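Local coordinates for protein esterase (PDB 4W9R) that is of unknown function but belongs to the putative esterase family of the alpha/beta-hydrolase clan, so it may hydrolyse esters, at residues Leu171-Ala176 / Val205-Val210. Numbering follows the deposited sequence.
Sequences LFYYMA and VEYHFV
Tyr173 and Tyr207 lie side by side, CD2 of Tyr173 3.5 Å from CE2 of Tyr207. The rings tilt 23° from each other and are offset so far that little of one lies over the other. Segments 171-176 and 205-210 belong to the last two strands, parallel neighbours, at one edge of the alpha/beta-hydrolase sheet. Helix 183-196 makes the beta-alpha-beta crossover between them and covers this face. On the same face CG of the selenomethionine Met175 packs 3.8 Å from CD1 of Phe209, and SE lies obliquely beside the ring of Phe209, a Met-aromatic contact. Leu171 packs on Val205 at the other end. Five backbone hydrogen bonds join the strands in register, among them Tyr173 N to Glu206 O at 2.9 Å.

The face toward helix 217-232 carries Phe172, Tyr174, His208 and Val210. CG2 of Val210 touches CE2 of Tyr174 at 3.5 Å. His208 has CG anti to its carbonyl carbon (chi1 -66°), which brings CD2 to 3.4 Å from CE1 of Phe172. The Glu206 carboxylate sits at the edge of the Phe172 ring, its plane turned 82° from the ring. A nearly straight bond, 3.0 Å long, runs from His208 NE2 to Glu206 OE2. OE1 of Glu206 forms a salt bridge with Arg170. Cut back to alanine here, the chain would probably leave Arg170 without this carboxylate and the imidazole freer to turn. Glu206 OE2 receives His208 NE2 on its anti lone pair, in the imidazole plane.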
loop_
_atom_site.group_PDB
_atom_site.type_symbol
_atom_site.label_atom_id
_atom_site.label_comp_id
_atom_site.label_asym_id
_atom_site.label_seq_id
_atom_site.Cartn_x
_atom_site.Cartn_y
_atom_site.Cartn_z
ATOM N N LEU B 171 2.717 -15.539 -18.177
ATOM C CA LEU B 171 3.216 -15.610 -16.812
ATOM C C LEU B 171 3.723 -14.249 -16.358
ATOM O O LEU B 171 4.662 -13.701 -16.938
ATOM C CB LEU B 171 4.330 -16.650 -16.691
ATOM C CG LEU B 171 5.032 -16.680 -15.332
ATOM C CD1 LEU B 171 4.036 -16.955 -14.210
ATOM C CD2 LEU B 171 6.153 -17.704 -15.327
ATOM N N PHE B 172 3.092 -13.706 -15.323
ATOM C CA PHE B 172 3.550 -12.462 -14.721
ATOM C C PHE B 172 4.321 -12.765 -13.444
ATOM O O PHE B 172 3.753 -13.265 -12.473
ATOM C CB PHE B 172 2.373 -11.530 -14.427
ATOM C CG PHE B 172 2.778 -10.218 -13.816
ATOM C CD1 PHE B 172 3.116 -9.140 -14.620
ATOM C CD2 PHE B 172 2.821 -10.058 -12.439
ATOM C CE1 PHE B 172 3.491 -7.931 -14.064
ATOM C CE2 PHE B 172 3.195 -8.850 -11.877
ATOM C CZ PHE B 172 3.530 -7.786 -12.691
ATOM N N TYR B 173 5.616 -12.464 -13.448
ATOM C CA TYR B 173 6.446 -12.708 -12.277
ATOM C C TYR B 173 6.996 -11.408 -11.703
ATOM O O TYR B 173 7.587 -10.603 -12.422
ATOM C CB TYR B 173 7.596 -13.657 -12.613
ATOM C CG TYR B 173 8.475 -13.977 -11.426
ATOM C CD1 TYR B 173 8.091 -14.930 -10.491
ATOM C CD2 TYR B 173 9.685 -13.322 -11.233
ATOM C CE1 TYR B 173 8.887 -15.224 -9.402
ATOM C CE2 TYR B 173 10.489 -13.610 -10.146
ATOM C CZ TYR B 173 10.085 -14.561 -9.234
ATOM O OH TYR B 173 10.882 -14.851 -8.150
ATOM N N TYR B 174 6.802 -11.218 -10.402
ATOM C CA TYR B 174 7.292 -10.029 -9.717
ATOM C C TYR B 174 8.034 -10.401 -8.441
ATOM O O TYR B 174 7.479 -11.056 -7.559
ATOM C CB TYR B 174 6.138 -9.080 -9.392
ATOM C CG TYR B 174 6.564 -7.800 -8.706
ATOM C CD1 TYR B 174 6.614 -7.710 -7.320
ATOM C CD2 TYR B 174 6.914 -6.681 -9.444
ATOM C CE1 TYR B 174 7.004 -6.541 -6.691
ATOM C CE2 TYR B 174 7.303 -5.507 -8.824
ATOM C CZ TYR B 174 7.346 -5.442 -7.450
ATOM O OH TYR B 174 7.734 -4.273 -6.836
HETATM N N MSE B 175 9.289 -9.975 -8.344
HETATM C CA MSE B 175 10.072 -10.197 -7.136
HETATM C C MSE B 175 10.623 -8.884 -6.593
HETATM O O MSE B 175 11.152 -8.065 -7.344
HETATM C CB MSE B 175 11.213 -11.177 -7.403
HETATM C CG MSE B 175 12.209 -11.284 -6.257
HETATM SE SE MSE B 175 13.628 -12.568 -6.616
HETATM C CE MSE B 175 14.790 -12.170 -5.103
ATOM N N ALA B 176 10.491 -8.688 -5.286
ATOM C CA ALA B 176 10.995 -7.482 -4.643
ATOM C C ALA B 176 11.811 -7.819 -3.401
ATOM O O ALA B 176 11.515 -8.784 -2.696
ATOM C CB ALA B 176 9.844 -6.552 -4.285
ATOM N N VAL B 205 6.479 -14.597 -21.013
ATOM C CA VAL B 205 6.699 -14.243 -19.618
ATOM C C VAL B 205 6.993 -12.758 -19.440
ATOM O O VAL B 205 7.863 -12.201 -20.109
ATOM C CB VAL B 205 7.862 -15.057 -19.019
ATOM C CG1 VAL B 205 8.155 -14.607 -17.597
ATOM C CG2 VAL B 205 7.544 -16.543 -19.063
ATOM N N GLU B 206 6.257 -12.120 -18.535
ATOM C CA GLU B 206 6.541 -10.747 -18.147
ATOM C C GLU B 206 7.254 -10.752 -16.799
ATOM O O GLU B 206 6.662 -11.087 -15.773
ATOM C CB GLU B 206 5.255 -9.923 -18.083
ATOM C CG GLU B 206 5.465 -8.452 -17.764
ATOM C CD GLU B 206 4.173 -7.659 -17.823
ATOM O OE1 GLU B 206 3.174 -8.188 -18.357
ATOM O OE2 GLU B 206 4.155 -6.509 -17.336
ATOM N N TYR B 207 8.532 -10.384 -16.812
ATOM C CA TYR B 207 9.385 -10.498 -15.634
ATOM C C TYR B 207 9.698 -9.139 -15.017
ATOM O O TYR B 207 10.126 -8.215 -15.709
ATOM C CB TYR B 207 10.687 -11.218 -16.000
ATOM C CG TYR B 207 11.663 -11.389 -14.856
ATOM C CD1 TYR B 207 12.567 -10.386 -14.530
ATOM C CD2 TYR B 207 11.693 -12.563 -14.115
ATOM C CE1 TYR B 207 13.458 -10.537 -13.488
ATOM C CE2 TYR B 207 12.588 -12.727 -13.074
ATOM C CZ TYR B 207 13.469 -11.711 -12.767
ATOM O OH TYR B 207 14.362 -11.863 -11.735
ATOM N N HIS B 208 9.499 -9.028 -13.707
ATOM C CA HIS B 208 9.823 -7.801 -12.989
ATOM C C HIS B 208 10.563 -8.084 -11.689
ATOM O O HIS B 208 10.066 -8.807 -10.826
ATOM C CB HIS B 208 8.553 -6.997 -12.694
ATOM C CG HIS B 208 7.868 -6.476 -13.918
ATOM N ND1 HIS B 208 8.345 -5.401 -14.636
ATOM C CD2 HIS B 208 6.741 -6.882 -14.550
ATOM C CE1 HIS B 208 7.541 -5.167 -15.658
ATOM N NE2 HIS B 208 6.560 -6.051 -15.628
ATOM N N PHE B 209 11.754 -7.513 -11.555
ATOM C CA PHE B 209 12.483 -7.562 -10.294
ATOM C C PHE B 209 12.812 -6.156 -9.810
ATOM O O PHE B 209 13.566 -5.427 -10.453
ATOM C CB PHE B 209 13.768 -8.377 -10.427
ATOM C CG PHE B 209 14.702 -8.217 -9.261
ATOM C CD1 PHE B 209 14.348 -8.686 -8.005
ATOM C CD2 PHE B 209 15.930 -7.596 -9.417
ATOM C CE1 PHE B 209 15.203 -8.539 -6.928
ATOM C CE2 PHE B 209 16.793 -7.449 -8.343
ATOM C CZ PHE B 209 16.428 -7.920 -7.097
ATOM N N VAL B 210 12.245 -5.784 -8.670
ATOM C CA VAL B 210 12.457 -4.457 -8.116
ATOM C C VAL B 210 13.286 -4.528 -6.840
ATOM O O VAL B 210 12.884 -5.148 -5.856
ATOM C CB VAL B 210 11.123 -3.748 -7.822
ATOM C CG1 VAL B 210 11.374 -2.369 -7.238
ATOM C CG2 VAL B 210 10.292 -3.651 -9.087
#